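Local coordinates for protein putative P450-like enzyme (Streptomyces himastatinicus ATCC 53653, PDB 5Z9J) that probably acts as a haem-dependent cytochrome P450 monooxygenase in bacterial secondary metabolism, at residues 15-19 and 311-317. Residues are numbered along the deposited sequence; the frame is centred on the assembly and turned at random.
With TAM (tris(hydroxyethyl)aminomethane), chain F.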
ATOM      1  N   HIS A  15      17.181   0.408   2.520  1.00 31.35           N
ATOM      2  CA  HIS A  15      16.760   0.932   1.219  1.00 30.86           C
ATOM      3  C   HIS A  15      17.876   1.646   0.467  1.00 30.95           C
ATOM      4  O   HIS A  15      17.806   2.853   0.239  1.00 28.78           O
ATOM      5  CB  HIS A  15      15.605   1.880   1.357  1.00 26.12           C
ATOM      6  CG  HIS A  15      14.375   1.227   1.912  1.00 27.41           C
ATOM      7  ND1 HIS A  15      13.236   1.931   2.228  1.00 23.87           N
ATOM      8  CD2 HIS A  15      14.119  -0.063   2.235  1.00 26.59           C
ATOM      9  CE1 HIS A  15      12.319   1.099   2.692  1.00 23.07           C
ATOM     10  NE2 HIS A  15      12.836  -0.116   2.728  1.00 23.47           N
ATOM     11  N   PHE A  16      18.866   0.872   0.061  1.00 33.67           N
ATOM     12  CA  PHE A  16      20.043   1.432  -0.583  1.00 31.56           C
ATOM     13  C   PHE A  16      19.696   2.215  -1.860  1.00 34.58           C
ATOM     14  O   PHE A  16      20.442   3.143  -2.249  1.00 37.24           O
ATOM     15  CB  PHE A  16      21.061   0.303  -0.901  1.00 32.93           C
ATOM     16  CG  PHE A  16      20.501  -0.790  -1.784  1.00 32.27           C
ATOM     17  CD1 PHE A  16      20.526  -0.660  -3.153  1.00 32.68           C
ATOM     18  CD2 PHE A  16      19.917  -1.928  -1.231  1.00 35.78           C
ATOM     19  CE1 PHE A  16      19.988  -1.633  -3.946  1.00 32.24           C
ATOM     20  CE2 PHE A  16      19.395  -2.916  -2.027  1.00 30.93           C
ATOM     21  CZ  PHE A  16      19.413  -2.762  -3.374  1.00 31.34           C
ATOM     22  N   TRP A  17      18.644   1.817  -2.569  1.00 30.17           N
ATOM     23  CA  TRP A  17      18.312   2.497  -3.825  1.00 30.26           C
ATOM     24  C   TRP A  17      17.908   3.959  -3.623  1.00 30.91           C
ATOM     25  O   TRP A  17      18.045   4.778  -4.527  1.00 30.66           O
ATOM     26  CB  TRP A  17      17.235   1.734  -4.580  1.00 29.19           C
ATOM     27  CG  TRP A  17      15.939   1.543  -3.788  1.00 27.41           C
ATOM     28  CD1 TRP A  17      14.852   2.354  -3.801  1.00 26.54           C
ATOM     29  CD2 TRP A  17      15.633   0.474  -2.873  1.00 26.70           C
ATOM     30  NE1 TRP A  17      13.876   1.867  -2.958  1.00 25.10           N
ATOM     31  CE2 TRP A  17      14.334   0.719  -2.374  1.00 25.28           C
ATOM     32  CE3 TRP A  17      16.325  -0.667  -2.437  1.00 27.29           C
ATOM     33  CZ2 TRP A  17      13.714  -0.144  -1.456  1.00 24.47           C
ATOM     34  CZ3 TRP A  17      15.700  -1.520  -1.504  1.00 28.72           C
ATOM     35  CH2 TRP A  17      14.408  -1.245  -1.030  1.00 27.51           C
ATOM     36  N   MET A  18      17.361   4.279  -2.439  1.00 29.94           N
ATOM     37  CA  MET A  18      17.030   5.659  -2.090  1.00 29.83           C
ATOM     38  C   MET A  18      18.244   6.570  -1.872  1.00 33.09           C
ATOM     39  O   MET A  18      18.121   7.795  -1.919  1.00 33.38           O
ATOM     40  CB  MET A  18      16.139   5.670  -0.828  1.00 29.54           C
ATOM     41  CG  MET A  18      14.843   4.906  -1.065  1.00 26.05           C
ATOM     42  SD  MET A  18      13.900   5.534  -2.482  1.00 26.05           S
ATOM     43  CE  MET A  18      13.673   7.240  -1.961  1.00 25.75           C
ATOM     44  N   ARG A  19      19.405   5.970  -1.616  1.00 36.08           N
ATOM     45  CA  ARG A  19      20.662   6.693  -1.454  1.00 38.60           C
ATOM     46  C   ARG A  19      21.534   6.644  -2.718  1.00 40.75           C
ATOM     47  O   ARG A  19      22.738   6.887  -2.653  1.00 42.47           O
ATOM     48  CB  ARG A  19      21.418   6.150  -0.235  1.00 40.69           C
ATOM     49  CG  ARG A  19      20.622   6.328   1.083  1.00 41.60           C
ATOM     50  CD  ARG A  19      21.300   5.711   2.316  1.00 43.61           C
ATOM     51  NE  ARG A  19      20.527   5.964   3.544  1.00 43.76           N
ATOM     52  CZ  ARG A  19      19.541   5.216   4.055  1.00 41.98           C
ATOM     53  NH1 ARG A  19      19.103   4.108   3.457  1.00 40.80           N
ATOM     54  NH2 ARG A  19      18.969   5.609   5.182  1.00 41.87           N
ATOM     55  N   TRP A 311      11.989  -6.545  -4.767  1.00 29.75           N
ATOM     56  CA  TRP A 311      12.126  -5.126  -4.375  1.00 29.07           C
ATOM     57  C   TRP A 311      11.724  -4.180  -5.519  1.00 29.84           C
ATOM     58  O   TRP A 311      12.542  -3.733  -6.331  1.00 25.78           O
ATOM     59  CB  TRP A 311      13.523  -4.839  -3.838  1.00 27.75           C
ATOM     60  CG  TRP A 311      13.778  -5.606  -2.578  1.00 29.35           C
ATOM     61  CD1 TRP A 311      14.526  -6.756  -2.436  1.00 31.29           C
ATOM     62  CD2 TRP A 311      13.259  -5.299  -1.263  1.00 29.10           C
ATOM     63  NE1 TRP A 311      14.489  -7.182  -1.110  1.00 32.85           N
ATOM     64  CE2 TRP A 311      13.734  -6.303  -0.377  1.00 30.94           C
ATOM     65  CE3 TRP A 311      12.453  -4.278  -0.755  1.00 27.96           C
ATOM     66  CZ2 TRP A 311      13.413  -6.305   0.994  1.00 31.20           C
ATOM     67  CZ3 TRP A 311      12.133  -4.287   0.602  1.00 27.88           C
ATOM     68  CH2 TRP A 311      12.612  -5.296   1.454  1.00 28.53           C
ATOM     69  N   THR A 312      10.417  -3.940  -5.594  1.00 24.06           N
ATOM     70  CA  THR A 312       9.817  -3.053  -6.536  1.00 23.89           C
ATOM     71  C   THR A 312      10.427  -1.669  -6.341  1.00 30.32           C
ATOM     72  O   THR A 312      10.666  -0.958  -7.343  1.00 31.59           O
ATOM     73  CB  THR A 312       8.279  -3.013  -6.331  1.00 27.73           C
ATOM     74  OG1 THR A 312       8.036  -2.735  -4.956  1.00 22.18           O
ATOM     75  CG2 THR A 312       7.661  -4.348  -6.700  1.00 23.18           C
ATOM     76  N   GLY A 313      10.750  -1.271  -5.101  1.00 27.33           N
ATOM     77  CA  GLY A 313      11.396   0.034  -4.929  1.00 23.66           C
ATOM     78  C   GLY A 313      12.752   0.086  -5.660  1.00 24.94           C
ATOM     79  O   GLY A 313      13.115   1.069  -6.303  1.00 25.41           O
ATOM     80  N   ALA A 314      13.520  -0.977  -5.541  1.00 25.63           N
ATOM     81  CA  ALA A 314      14.830  -1.021  -6.210  1.00 27.34           C
ATOM     82  C   ALA A 314      14.673  -1.173  -7.736  1.00 29.09           C
ATOM     83  O   ALA A 314      15.398  -0.535  -8.515  1.00 31.43           O
ATOM     84  CB  ALA A 314      15.660  -2.150  -5.619  1.00 28.80           C
ATOM     85  N   ALA A 315      13.714  -1.986  -8.175  1.00 27.26           N
ATOM     86  CA  ALA A 315      13.438  -2.194  -9.592  1.00 31.12           C
ATOM     87  C   ALA A 315      13.136  -0.877 -10.257  1.00 31.43           C
ATOM     88  O   ALA A 315      13.641  -0.620 -11.368  1.00 30.83           O
ATOM     89  CB  ALA A 315      12.250  -3.138  -9.780  1.00 29.19           C
ATOM     90  N   ASN A 316      12.437  -0.013  -9.504  1.00 29.85           N
ATOM     91  CA  ASN A 316      12.039   1.293  -9.991  1.00 30.10           C
ATOM     92  C   ASN A 316      13.207   2.240 -10.171  1.00 31.13           C
ATOM     93  O   ASN A 316      13.025   3.338 -10.751  1.00 27.68           O
ATOM     94  CB  ASN A 316      11.054   1.964  -9.015  1.00 28.71           C
ATOM     95  CG  ASN A 316       9.657   1.372  -9.076  1.00 27.81           C
ATOM     96  OD1 ASN A 316       9.291   0.718 -10.040  1.00 29.05           O
ATOM     97  ND2 ASN A 316       8.880   1.595  -8.047  1.00 27.15           N
ATOM     98  N   ARG A 317      14.368   1.878  -9.635  1.00 28.19           N
ATOM     99  CA  ARG A 317      15.561   2.706  -9.892  1.00 36.04           C
ATOM    100  C   ARG A 317      16.489   2.017 -10.906  1.00 37.19           C
ATOM    101  O   ARG A 317      17.646   2.422 -11.082  1.00 38.37           O
ATOM    102  CB  ARG A 317      16.327   2.989  -8.593  1.00 33.59           C
ATOM    103  CG  ARG A 317      15.481   3.651  -7.485  1.00 34.39           C
ATOM    104  CD  ARG A 317      14.826   4.943  -7.960  1.00 33.24           C
ATOM    105  NE  ARG A 317      14.315   5.741  -6.855  1.00 30.90           N
ATOM    106  CZ  ARG A 317      15.021   6.697  -6.254  1.00 31.92           C
ATOM    107  NH1 ARG A 317      16.257   6.983  -6.668  1.00 28.58           N
ATOM    108  NH2 ARG A 317      14.489   7.381  -5.252  1.00 26.50           N
TER
HETATM  109  C   TAM F 402      17.775  -6.199   2.532  1.00 34.58           C
HETATM  110  C1  TAM F 402      19.216  -6.465   1.935  1.00 48.37           C
HETATM  111  C2  TAM F 402      17.760  -4.999   3.495  1.00 36.79           C
HETATM  112  C3  TAM F 402      16.765  -5.971   1.371  1.00 56.31           C
HETATM  113  C4  TAM F 402      20.105  -5.218   1.984  1.00 49.57           C
HETATM  114  C5  TAM F 402      16.344  -4.832   4.026  1.00 37.06           C
HETATM  115  C6  TAM F 402      17.212  -4.922   0.327  1.00 47.28           C
HETATM  116  N   TAM F 402      17.316  -7.375   3.265  1.00 35.01           N
HETATM  117  O4  TAM F 402      20.881  -5.211   3.168  1.00 51.33           O
HETATM  118  O5  TAM F 402      15.787  -6.151   4.174  1.00 38.90           O
HETATM  119  O6  TAM F 402      17.182  -3.640   0.919  1.00 47.58           O
HETATM  120  O   HOH W   1      16.116   9.036  -3.534  1.00 42.99           O
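Trp311 meets Trp17 where the N-terminal 3-10 turn of this cytochrome P450 fold packs on the short helix 312-315, which follows strand 307-310 of the mixed beta-sheet. Its CE3 lies 3.6 Å from Trp17 CH2, and the six-membered rings are inclined at 41°. Over one face of Trp311 sits the bound tris(hydroxyethyl)aminomethane, its C3 3.4 Å from Trp311 CZ2, while Trp311 NE1 is hydrogen-bonded to OD1 of Asn37, another residue of that pocket; Trp17 reaches the ligand with its rim, CZ3 standing 3.5 Å from TAM O6. Further along, the helix backbone covers one face of the Trp17 indole: Gly313 O comes within 3.3 Å of CD1, and a CB on Gly313 would clash with NE1. Ala314 N is over the ring centre, and Ala314 CB touches Trp17 CE3 at 3.6 Å. With chi1 at 58°, Trp17 CG stands between its own backbone N and carbonyl carbon, and the indole lies flat against this helical turn, with His15 CA on the opposite face. Replacing Trp17 by an alanine would probably open a gap between the turn and the helix and deprive the ligand pocket of part of its wall. Arg317 lays CG beside Trp17 CB, and the bend at chi2 (-56°) then carries the guanidinium past Met18, whose SD is 3.4 Å from Arg317 NH2. NH1 forms a salt bridge with Asp326, and NH2 a hydrogen bond to Tyr280 O, whose ring also makes a cation-pi contact with the arginine. A water in the guanidinium plane accepts from Arg317 NH2 and donates to Met18 O, both bonds measuring 2.9 Å.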